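Long-range contacts in gingipain R (PDB 1CVR), which probably cleaves proteins and peptides after arginine residues, as an Arg-specific bacterial cysteine proteinase with a caspase-like fold: residues 194-199 with 227-232; 345-350 with 419-424; 352-357 with 373-378. One frame throughout, in Å; residues are numbered along the deposited sequence.

Contact 1: 194-199 with 227-232; sequences NIIDAF and VKQLTN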
loop_
_atom_site.group_PDB
_atom_site.type_symbol
_atom_site.label_atom_id
_atom_site.label_comp_id
_atom_site.label_asym_id
_atom_site.label_seq_id
_atom_site.Cartn_x
_atom_site.Cartn_y
_atom_site.Cartn_z
ATOM N N ASN A 194 -5.295 -25.270 4.209
ATOM C CA ASN A 194 -6.335 -24.530 3.491
ATOM C C ASN A 194 -5.840 -23.154 3.068
ATOM O O ASN A 194 -6.167 -22.675 1.980
ATOM C CB ASN A 194 -7.585 -24.352 4.359
ATOM C CG ASN A 194 -8.278 -25.679 4.698
ATOM O OD1 ASN A 194 -8.871 -25.810 5.763
ATOM N ND2 ASN A 194 -8.227 -26.644 3.785
ATOM N N ILE A 195 -5.057 -22.521 3.935
ATOM C CA ILE A 195 -4.535 -21.201 3.641
ATOM C C ILE A 195 -3.410 -21.289 2.636
ATOM O O ILE A 195 -3.372 -20.522 1.689
ATOM C CB ILE A 195 -4.000 -20.501 4.905
ATOM C CG1 ILE A 195 -5.111 -20.402 5.951
ATOM C CG2 ILE A 195 -3.432 -19.133 4.528
ATOM C CD1 ILE A 195 -6.389 -19.746 5.461
ATOM N N ILE A 196 -2.489 -22.223 2.856
ATOM C CA ILE A 196 -1.365 -22.407 1.946
ATOM C C ILE A 196 -1.870 -22.674 0.525
ATOM O O ILE A 196 -1.391 -22.053 -0.434
ATOM C CB ILE A 196 -0.448 -23.571 2.427
ATOM C CG1 ILE A 196 0.148 -23.214 3.797
ATOM C CG2 ILE A 196 0.652 -23.856 1.377
ATOM C CD1 ILE A 196 0.894 -24.374 4.496
ATOM N N ASP A 197 -2.853 -23.568 0.395
ATOM C CA ASP A 197 -3.433 -23.895 -0.914
ATOM C C ASP A 197 -4.080 -22.695 -1.595
ATOM O O ASP A 197 -3.991 -22.540 -2.816
ATOM C CB ASP A 197 -4.492 -25.009 -0.803
ATOM C CG ASP A 197 -3.893 -26.363 -0.440
ATOM O OD1 ASP A 197 -2.669 -26.546 -0.590
ATOM O OD2 ASP A 197 -4.659 -27.258 -0.023
ATOM N N ALA A 198 -4.742 -21.849 -0.812
ATOM C CA ALA A 198 -5.412 -20.667 -1.364
ATOM C C ALA A 198 -4.377 -19.695 -1.942
ATOM O O ALA A 198 -4.509 -19.240 -3.079
ATOM C CB ALA A 198 -6.255 -19.982 -0.280
ATOM N N PHE A 199 -3.360 -19.364 -1.151
ATOM C CA PHE A 199 -2.293 -18.497 -1.630
ATOM C C PHE A 199 -1.631 -19.091 -2.882
ATOM O O PHE A 199 -1.446 -18.409 -3.885
ATOM C CB PHE A 199 -1.197 -18.327 -0.575
ATOM C CG PHE A 199 -1.403 -17.168 0.367
ATOM C CD1 PHE A 199 -2.277 -17.255 1.448
ATOM C CD2 PHE A 199 -0.686 -15.987 0.181
ATOM C CE1 PHE A 199 -2.429 -16.178 2.337
ATOM C CE2 PHE A 199 -0.830 -14.910 1.060
ATOM C CZ PHE A 199 -1.697 -15.005 2.134
ATOM N N VAL A 227 4.920 -19.857 6.386
ATOM C CA VAL A 227 5.231 -18.972 5.279
ATOM C C VAL A 227 6.209 -19.578 4.272
ATOM O O VAL A 227 6.078 -19.331 3.062
ATOM C CB VAL A 227 5.770 -17.617 5.800
ATOM C CG1 VAL A 227 6.080 -16.692 4.639
ATOM C CG2 VAL A 227 4.734 -16.977 6.711
ATOM N N LYS A 228 7.175 -20.373 4.754
ATOM C CA LYS A 228 8.156 -20.983 3.857
ATOM C C LYS A 228 7.497 -21.924 2.848
ATOM O O LYS A 228 8.106 -22.287 1.851
ATOM C CB LYS A 228 9.227 -21.757 4.636
ATOM C CG LYS A 228 8.700 -22.991 5.365
ATOM C CD LYS A 228 9.827 -23.793 6.019
ATOM C CE LYS A 228 10.486 -23.044 7.168
ATOM N NZ LYS A 228 9.560 -22.819 8.322
ATOM N N GLN A 229 6.256 -22.314 3.091
ATOM C CA GLN A 229 5.579 -23.213 2.168
ATOM C C GLN A 229 4.882 -22.511 1.002
ATOM O O GLN A 229 4.377 -23.163 0.100
ATOM C CB GLN A 229 4.567 -24.078 2.932
ATOM C CG GLN A 229 5.206 -25.071 3.915
ATOM C CD GLN A 229 4.191 -26.045 4.494
ATOM O OE1 GLN A 229 3.512 -26.758 3.754
ATOM N NE2 GLN A 229 4.078 -26.074 5.821
ATOM N N LEU A 230 4.856 -21.183 1.021
ATOM C CA LEU A 230 4.199 -20.418 -0.041
ATOM C C LEU A 230 5.051 -20.358 -1.302
ATOM O O LEU A 230 6.267 -20.149 -1.248
ATOM C CB LEU A 230 3.893 -18.976 0.425
ATOM C CG LEU A 230 3.099 -18.815 1.730
ATOM C CD1 LEU A 230 2.892 -17.315 2.036
ATOM C CD2 LEU A 230 1.776 -19.526 1.606
ATOM N N THR A 231 4.400 -20.522 -2.443
ATOM C CA THR A 231 5.094 -20.473 -3.716
ATOM C C THR A 231 4.345 -19.562 -4.691
ATOM O O THR A 231 4.408 -19.755 -5.910
ATOM C CB THR A 231 5.203 -21.883 -4.318
ATOM O OG1 THR A 231 3.893 -22.403 -4.538
ATOM C CG2 THR A 231 5.935 -22.810 -3.355
ATOM N N ASN A 232 3.646 -18.565 -4.155
ATOM C CA ASN A 232 2.889 -17.642 -4.993
ATOM C C ASN A 232 3.823 -16.544 -5.534
ATOM O O ASN A 232 3.659 -15.359 -5.250
ATOM C CB ASN A 232 1.698 -17.063 -4.191
ATOM C CG ASN A 232 2.124 -16.224 -2.999
ATOM O OD1 ASN A 232 3.031 -16.598 -2.246
ATOM N ND2 ASN A 232 1.442 -15.089 -2.799
#

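Contact 2: 345-350 with 419-424; sequences LVRTLV and GYNKVT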
loop_
_atom_site.group_PDB
_atom_site.type_symbol
_atom_site.label_atom_id
_atom_site.label_comp_id
_atom_site.label_asym_id
_atom_site.label_seq_id
_atom_site.Cartn_x
_atom_site.Cartn_y
_atom_site.Cartn_z
ATOM N N LEU A 345 -0.253 1.474 -5.850
ATOM C CA LEU A 345 -1.485 1.534 -6.648
ATOM C C LEU A 345 -2.088 0.127 -6.645
ATOM O O LEU A 345 -1.561 -0.772 -7.281
ATOM C CB LEU A 345 -1.169 1.954 -8.098
ATOM C CG LEU A 345 -0.634 3.384 -8.266
ATOM C CD1 LEU A 345 -0.210 3.641 -9.717
ATOM C CD2 LEU A 345 -1.725 4.359 -7.841
ATOM N N VAL A 346 -3.194 -0.066 -5.944
ATOM C CA VAL A 346 -3.779 -1.398 -5.867
ATOM C C VAL A 346 -4.411 -1.877 -7.169
ATOM O O VAL A 346 -4.825 -1.073 -8.011
ATOM C CB VAL A 346 -4.835 -1.476 -4.754
ATOM C CG1 VAL A 346 -4.183 -1.153 -3.388
ATOM C CG2 VAL A 346 -5.975 -0.495 -5.049
ATOM N N ARG A 347 -4.450 -3.194 -7.338
ATOM C CA ARG A 347 -5.072 -3.812 -8.508
ATOM C C ARG A 347 -6.152 -4.724 -7.946
ATOM O O ARG A 347 -5.921 -5.431 -6.960
ATOM C CB ARG A 347 -4.063 -4.646 -9.307
ATOM C CG ARG A 347 -3.012 -3.823 -10.061
ATOM C CD ARG A 347 -1.961 -4.722 -10.692
ATOM N NE ARG A 347 -0.988 -3.953 -11.453
ATOM C CZ ARG A 347 -1.252 -3.340 -12.605
ATOM N NH1 ARG A 347 -2.465 -3.405 -13.142
ATOM N NH2 ARG A 347 -0.304 -2.644 -13.210
ATOM N N THR A 348 -7.331 -4.710 -8.563
ATOM C CA THR A 348 -8.434 -5.544 -8.108
ATOM C C THR A 348 -8.835 -6.626 -9.114
ATOM O O THR A 348 -9.269 -7.702 -8.718
ATOM C CB THR A 348 -9.687 -4.695 -7.810
ATOM O OG1 THR A 348 -9.975 -3.858 -8.941
ATOM C CG2 THR A 348 -9.469 -3.835 -6.558
ATOM N N LEU A 349 -8.691 -6.343 -10.408
ATOM C CA LEU A 349 -9.083 -7.299 -11.440
ATOM C C LEU A 349 -7.966 -7.510 -12.447
ATOM O O LEU A 349 -6.965 -6.802 -12.419
ATOM C CB LEU A 349 -10.337 -6.785 -12.166
ATOM C CG LEU A 349 -11.541 -6.415 -11.290
ATOM C CD1 LEU A 349 -12.625 -5.707 -12.128
ATOM C CD2 LEU A 349 -12.083 -7.678 -10.633
ATOM N N VAL A 350 -8.127 -8.501 -13.321
ATOM C CA VAL A 350 -7.130 -8.761 -14.355
ATOM C C VAL A 350 -7.163 -7.475 -15.179
ATOM O O VAL A 350 -8.229 -7.009 -15.567
ATOM C CB VAL A 350 -7.528 -9.964 -15.227
ATOM C CG1 VAL A 350 -6.488 -10.175 -16.328
ATOM C CG2 VAL A 350 -7.640 -11.208 -14.364
ATOM N N GLY A 419 -2.388 3.288 -15.257
ATOM C CA GLY A 419 -3.818 3.504 -15.147
ATOM C C GLY A 419 -4.419 2.438 -14.256
ATOM O O GLY A 419 -3.879 1.340 -14.160
ATOM N N TYR A 420 -5.523 2.763 -13.594
ATOM C CA TYR A 420 -6.190 1.812 -12.709
ATOM C C TYR A 420 -6.617 0.524 -13.444
ATOM O O TYR A 420 -7.388 0.577 -14.413
ATOM C CB TYR A 420 -7.408 2.478 -12.077
ATOM C CG TYR A 420 -8.233 1.557 -11.202
ATOM C CD1 TYR A 420 -7.694 0.988 -10.041
ATOM C CD2 TYR A 420 -9.551 1.241 -11.545
ATOM C CE1 TYR A 420 -8.454 0.120 -9.236
ATOM C CE2 TYR A 420 -10.322 0.372 -10.747
ATOM C CZ TYR A 420 -9.765 -0.183 -9.599
ATOM O OH TYR A 420 -10.515 -1.059 -8.834
ATOM N N ASN A 421 -6.125 -0.622 -12.959
ATOM C CA ASN A 421 -6.416 -1.928 -13.551
ATOM C C ASN A 421 -6.012 -1.957 -15.030
ATOM O O ASN A 421 -6.681 -2.577 -15.858
ATOM C CB ASN A 421 -7.909 -2.277 -13.404
ATOM C CG ASN A 421 -8.245 -2.913 -12.058
ATOM O OD1 ASN A 421 -9.412 -2.995 -11.679
ATOM N ND2 ASN A 421 -7.224 -3.395 -11.349
ATOM N N LYS A 422 -4.908 -1.289 -15.342
ATOM C CA LYS A 422 -4.386 -1.240 -16.700
ATOM C C LYS A 422 -2.971 -1.776 -16.740
ATOM O O LYS A 422 -2.266 -1.795 -15.722
ATOM C CB LYS A 422 -4.377 0.200 -17.219
ATOM C CG LYS A 422 -5.753 0.822 -17.364
ATOM C CD LYS A 422 -6.523 0.102 -18.453
ATOM C CE LYS A 422 -7.881 0.726 -18.697
ATOM N NZ LYS A 422 -8.537 0.082 -19.897
ATOM N N VAL A 423 -2.553 -2.219 -17.922
ATOM C CA VAL A 423 -1.199 -2.703 -18.081
ATOM C C VAL A 423 -0.349 -1.463 -18.316
ATOM O O VAL A 423 -0.658 -0.638 -19.180
ATOM C CB VAL A 423 -1.060 -3.660 -19.279
ATOM C CG1 VAL A 423 0.431 -4.048 -19.470
ATOM C CG2 VAL A 423 -1.899 -4.907 -19.034
ATOM N N THR A 424 0.708 -1.320 -17.526
ATOM C CA THR A 424 1.584 -0.168 -17.655
ATOM C C THR A 424 2.298 -0.128 -18.997
ATOM O O THR A 424 2.846 -1.132 -19.448
ATOM C CB THR A 424 2.634 -0.145 -16.538
ATOM O OG1 THR A 424 1.962 0.013 -15.285
ATOM C CG2 THR A 424 3.626 1.026 -16.751
HETATM O O HOH W 1 -4.101 -0.677 -10.833
#

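Contact 3: 352-357 with 373-378; sequences TEMQVT and CDYNGA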
loop_
_atom_site.group_PDB
_atom_site.type_symbol
_atom_site.label_atom_id
_atom_site.label_comp_id
_atom_site.label_asym_id
_atom_site.label_seq_id
_atom_site.Cartn_x
_atom_site.Cartn_y
_atom_site.Cartn_z
ATOM N N THR A 352 -6.649 -4.582 -18.279
ATOM C CA THR A 352 -6.875 -4.512 -19.710
ATOM C C THR A 352 -5.750 -3.612 -20.231
ATOM O O THR A 352 -5.023 -2.989 -19.439
ATOM C CB THR A 352 -8.233 -3.912 -20.039
ATOM O OG1 THR A 352 -8.370 -2.662 -19.369
ATOM C CG2 THR A 352 -9.352 -4.867 -19.603
ATOM N N GLU A 353 -5.568 -3.555 -21.546
ATOM C CA GLU A 353 -4.500 -2.726 -22.068
ATOM C C GLU A 353 -5.013 -1.356 -22.465
ATOM O O GLU A 353 -6.215 -1.142 -22.608
ATOM C CB GLU A 353 -3.806 -3.409 -23.253
ATOM C CG GLU A 353 -3.290 -4.800 -22.934
ATOM C CD GLU A 353 -2.307 -5.313 -23.960
ATOM O OE1 GLU A 353 -1.143 -4.859 -23.953
ATOM O OE2 GLU A 353 -2.695 -6.162 -24.785
ATOM N N MET A 354 -4.084 -0.419 -22.603
ATOM C CA MET A 354 -4.408 0.945 -22.991
ATOM C C MET A 354 -3.835 1.227 -24.371
ATOM O O MET A 354 -2.803 0.675 -24.753
ATOM C CB MET A 354 -3.798 1.951 -22.013
ATOM C CG MET A 354 -4.399 1.961 -20.640
ATOM S SD MET A 354 -3.598 3.220 -19.655
ATOM C CE MET A 354 -1.951 2.570 -19.509
ATOM N N GLN A 355 -4.508 2.099 -25.106
ATOM C CA GLN A 355 -4.057 2.484 -26.432
ATOM C C GLN A 355 -3.383 3.837 -26.229
ATOM O O GLN A 355 -4.040 4.837 -25.947
ATOM C CB GLN A 355 -5.266 2.597 -27.366
ATOM C CG GLN A 355 -4.936 2.611 -28.849
ATOM C CD GLN A 355 -6.184 2.411 -29.714
ATOM O OE1 GLN A 355 -6.107 2.386 -30.943
ATOM N NE2 GLN A 355 -7.337 2.265 -29.064
ATOM N N VAL A 356 -2.064 3.847 -26.337
ATOM C CA VAL A 356 -1.278 5.061 -26.153
ATOM C C VAL A 356 -0.592 5.456 -27.457
ATOM O O VAL A 356 0.160 4.674 -28.036
ATOM C CB VAL A 356 -0.179 4.868 -25.071
ATOM C CG1 VAL A 356 0.729 6.089 -25.017
ATOM C CG2 VAL A 356 -0.815 4.646 -23.719
ATOM N N THR A 357 -0.845 6.677 -27.907
ATOM C CA THR A 357 -0.231 7.158 -29.131
ATOM C C THR A 357 0.567 8.421 -28.821
ATOM O O THR A 357 0.009 9.435 -28.432
ATOM C CB THR A 357 -1.296 7.486 -30.196
ATOM O OG1 THR A 357 -2.170 6.361 -30.365
ATOM C CG2 THR A 357 -0.630 7.775 -31.531
ATOM N N CYS A 373 -4.275 9.008 -25.236
ATOM C CA CYS A 373 -4.536 7.767 -24.500
ATOM C C CYS A 373 -6.037 7.498 -24.433
ATOM O O CYS A 373 -6.816 8.375 -24.071
ATOM C CB CYS A 373 -3.951 7.850 -23.081
ATOM S SG CYS A 373 -4.050 6.297 -22.128
ATOM N N ASP A 374 -6.445 6.279 -24.772
ATOM C CA ASP A 374 -7.867 5.946 -24.758
ATOM C C ASP A 374 -8.433 5.639 -23.376
ATOM O O ASP A 374 -9.530 5.092 -23.266
ATOM C CB ASP A 374 -8.141 4.781 -25.718
ATOM C CG ASP A 374 -7.588 3.454 -25.219
ATOM O OD1 ASP A 374 -6.557 3.451 -24.513
ATOM O OD2 ASP A 374 -8.181 2.408 -25.564
ATOM N N TYR A 375 -7.696 5.996 -22.325
ATOM C CA TYR A 375 -8.158 5.779 -20.952
ATOM C C TYR A 375 -8.008 7.052 -20.138
ATOM O O TYR A 375 -6.899 7.390 -19.716
ATOM C CB TYR A 375 -7.349 4.679 -20.250
ATOM C CG TYR A 375 -7.830 4.413 -18.832
ATOM C CD1 TYR A 375 -9.116 3.926 -18.599
ATOM C CD2 TYR A 375 -7.016 4.682 -17.728
ATOM C CE1 TYR A 375 -9.587 3.710 -17.299
ATOM C CE2 TYR A 375 -7.475 4.473 -16.422
ATOM C CZ TYR A 375 -8.765 3.986 -16.218
ATOM O OH TYR A 375 -9.238 3.771 -14.941
ATOM N N ASN A 376 -9.108 7.757 -19.895
ATOM C CA ASN A 376 -9.029 8.986 -19.120
ATOM C C ASN A 376 -8.734 8.671 -17.667
ATOM O O ASN A 376 -9.332 7.771 -17.089
ATOM C CB ASN A 376 -10.329 9.786 -19.240
ATOM C CG ASN A 376 -10.597 10.245 -20.665
ATOM O OD1 ASN A 376 -9.691 10.711 -21.352
ATOM N ND2 ASN A 376 -11.844 10.133 -21.106
ATOM N N GLY A 377 -7.794 9.406 -17.084
ATOM C CA GLY A 377 -7.431 9.166 -15.699
ATOM C C GLY A 377 -6.042 8.559 -15.579
ATOM O O GLY A 377 -5.486 8.454 -14.480
ATOM N N ALA A 378 -5.489 8.132 -16.709
ATOM C CA ALA A 378 -4.154 7.549 -16.713
ATOM C C ALA A 378 -3.155 8.643 -16.362
ATOM O O ALA A 378 -3.421 9.831 -16.552
ATOM C CB ALA A 378 -3.826 6.975 -18.090
#

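Contact 1: 194-199 with 227-232
I196 reaches Q229 because its CG1 stands beside the backbone N (chi1 -63°) and the chain then runs straight on (chi2 171°), which carries CD1 out from the helix to the amide of the glutamine. Q229 likewise has CG beside its own backbone N, and its extended chain brings the amide to that methyl. The two side chains cross obliquely, with I196 CD1 3.6 Å from Q229 OE1 and a similar distance from Q229 CD. This is an apolar methyl laid against the amide, at the exposed margin of the contact. Deeper in, L230 CD2 lies against F199 CB at 3.9 Å and more loosely by I196 CG2 at 4.5 Å. In the caspase-like fold of the catalytic domain, helix 192-201 covers strand 144-149 through I195 and A198, and the loop 227-232, between strands 205-209 and 238-242, packs on another flank of that helix. L230 also touches L260 of helix 256-262, so it bridges two helices. N232 lies alongside F199, with its amide plane turned 89° from the ring. N232 ND2 meets the ring edge near its plane, 3.8 Å from F199 CD2, while its hydrogen bond goes to Q235 O; N232 OD1 accepts from G271 N. N232 CB is 3.4 Å from F199 O, and no hydrogen bond joins the two segments directly.

Contact 2: 345-350 with 419-424
R347 and T348 hold a type II beta turn, G419 to K422, that links strands 412-418 and 425-431 of the C-terminal Ig-like domain. The segment 345-350 follows strand 336-339 of the six-stranded mixed sheet and precedes strand 356-357 of the Ig-like part, consistent with a junction between the two. The arginine chain is extended from CG to NE, and a turn at its last torsion (chi4 -71°) sets the guanidinium edge against the turn. Both terminal nitrogens converge end-on upon one carbonyl: R347 NH1 lies 3.0 Å from K422 O in the straighter bond (158°), and R347 NH2 lies 3.3 Å from K422 O. The oxygen sits in the guanidinium plane, yet NH1 approaches from above the carbonyl plane whereas NH2 comes nearly along the C=O axis. R347 NE donates to Y131 O, which further fixes the rotation of the group.

Y420 extends with CG opposite its backbone N (chi1 176°), and the carboxamide carbon of N421 rests over the centre of its ring, 3.9 Å above the plane. T348 meets the phenol at about a right angle. Its hydroxyl, placed between the backbone N and the carbonyl carbon, donates from T348 OG1 to Y420 OH at 2.9 Å; Y420 OH is also hydrogen-bonded to Y177 OH, its strongest polar partner. The N421 amide packs against the backbone of T348 and L349. R308 makes a cation-pi contact with the Y420 ring. Between the two backbones a water donates to V346 O and accepts from N421 N, each 2.9 Å from its oxygen.

Contact 3: 352-357 with 373-378
M354 packs closely against C373, Y375 and A378, whereas Q355 and D374 meet on the solvent side. With CG beside the backbone N (chi1 -69°) and the chain extended at the next bond, M354 SD comes to 4.0 Å from C373 SG and 4.1 Å from A378 CB; the bend at chi3 turns only the terminal methyl. The sulfur also makes an oblique Met-aromatic contact, 5.3 Å from the centroid of the Y375 ring. C373 SG in turn meets V356 CG2 at 4.0 Å, and V425 of strand 425-431 touches both M354 and V356.

On the exposed side, the Q355 and D374 side chains cross at about a right angle, their amide and carboxylate planes 83° apart. One bond is backbone to backbone, D374 N donating to Q355 O at 3.0 Å in the carbonyl plane. The other runs from backbone to carboxylate: with D374 CG between its backbone N and carbonyl carbon (chi1 71°), Q355 N approaches D374 OD1 from above the carboxylate plane, at a modelled 2.5 Å whose exact length is doubtful. C373 CA adds a CA-H...O contact to Q355 O. V356 and C373 form an antiparallel non-hydrogen-bonded pair, joining edge strand 356-357 to strand 368-373 in a three-stranded sheet of the Ig-like beta-sandwich.

Contacts 2 and 3 form one continuous region, their centres 12 Å apart, while contact 1 stands away in the catalytic domain, 24 Å from contact 2 and 35 Å from contact 3, centre to centre. Contact 2 joins contact 3 at T352: K422 NZ lies 2.8 Å from T352 OG1 and V423 N lies 3.0 Å from T352 O, both probable hydrogen bonds. The aliphatic part of K422 also packs on Y375, making the turn of contact 2 a neighbour of contact 3 in the Ig-like domain. The side chains of I196 and N232 lie about 14 Å from a calcium ion and a zinc ion, respectively, and R347 about 11 Å from a zinc ion, none a coordination distance.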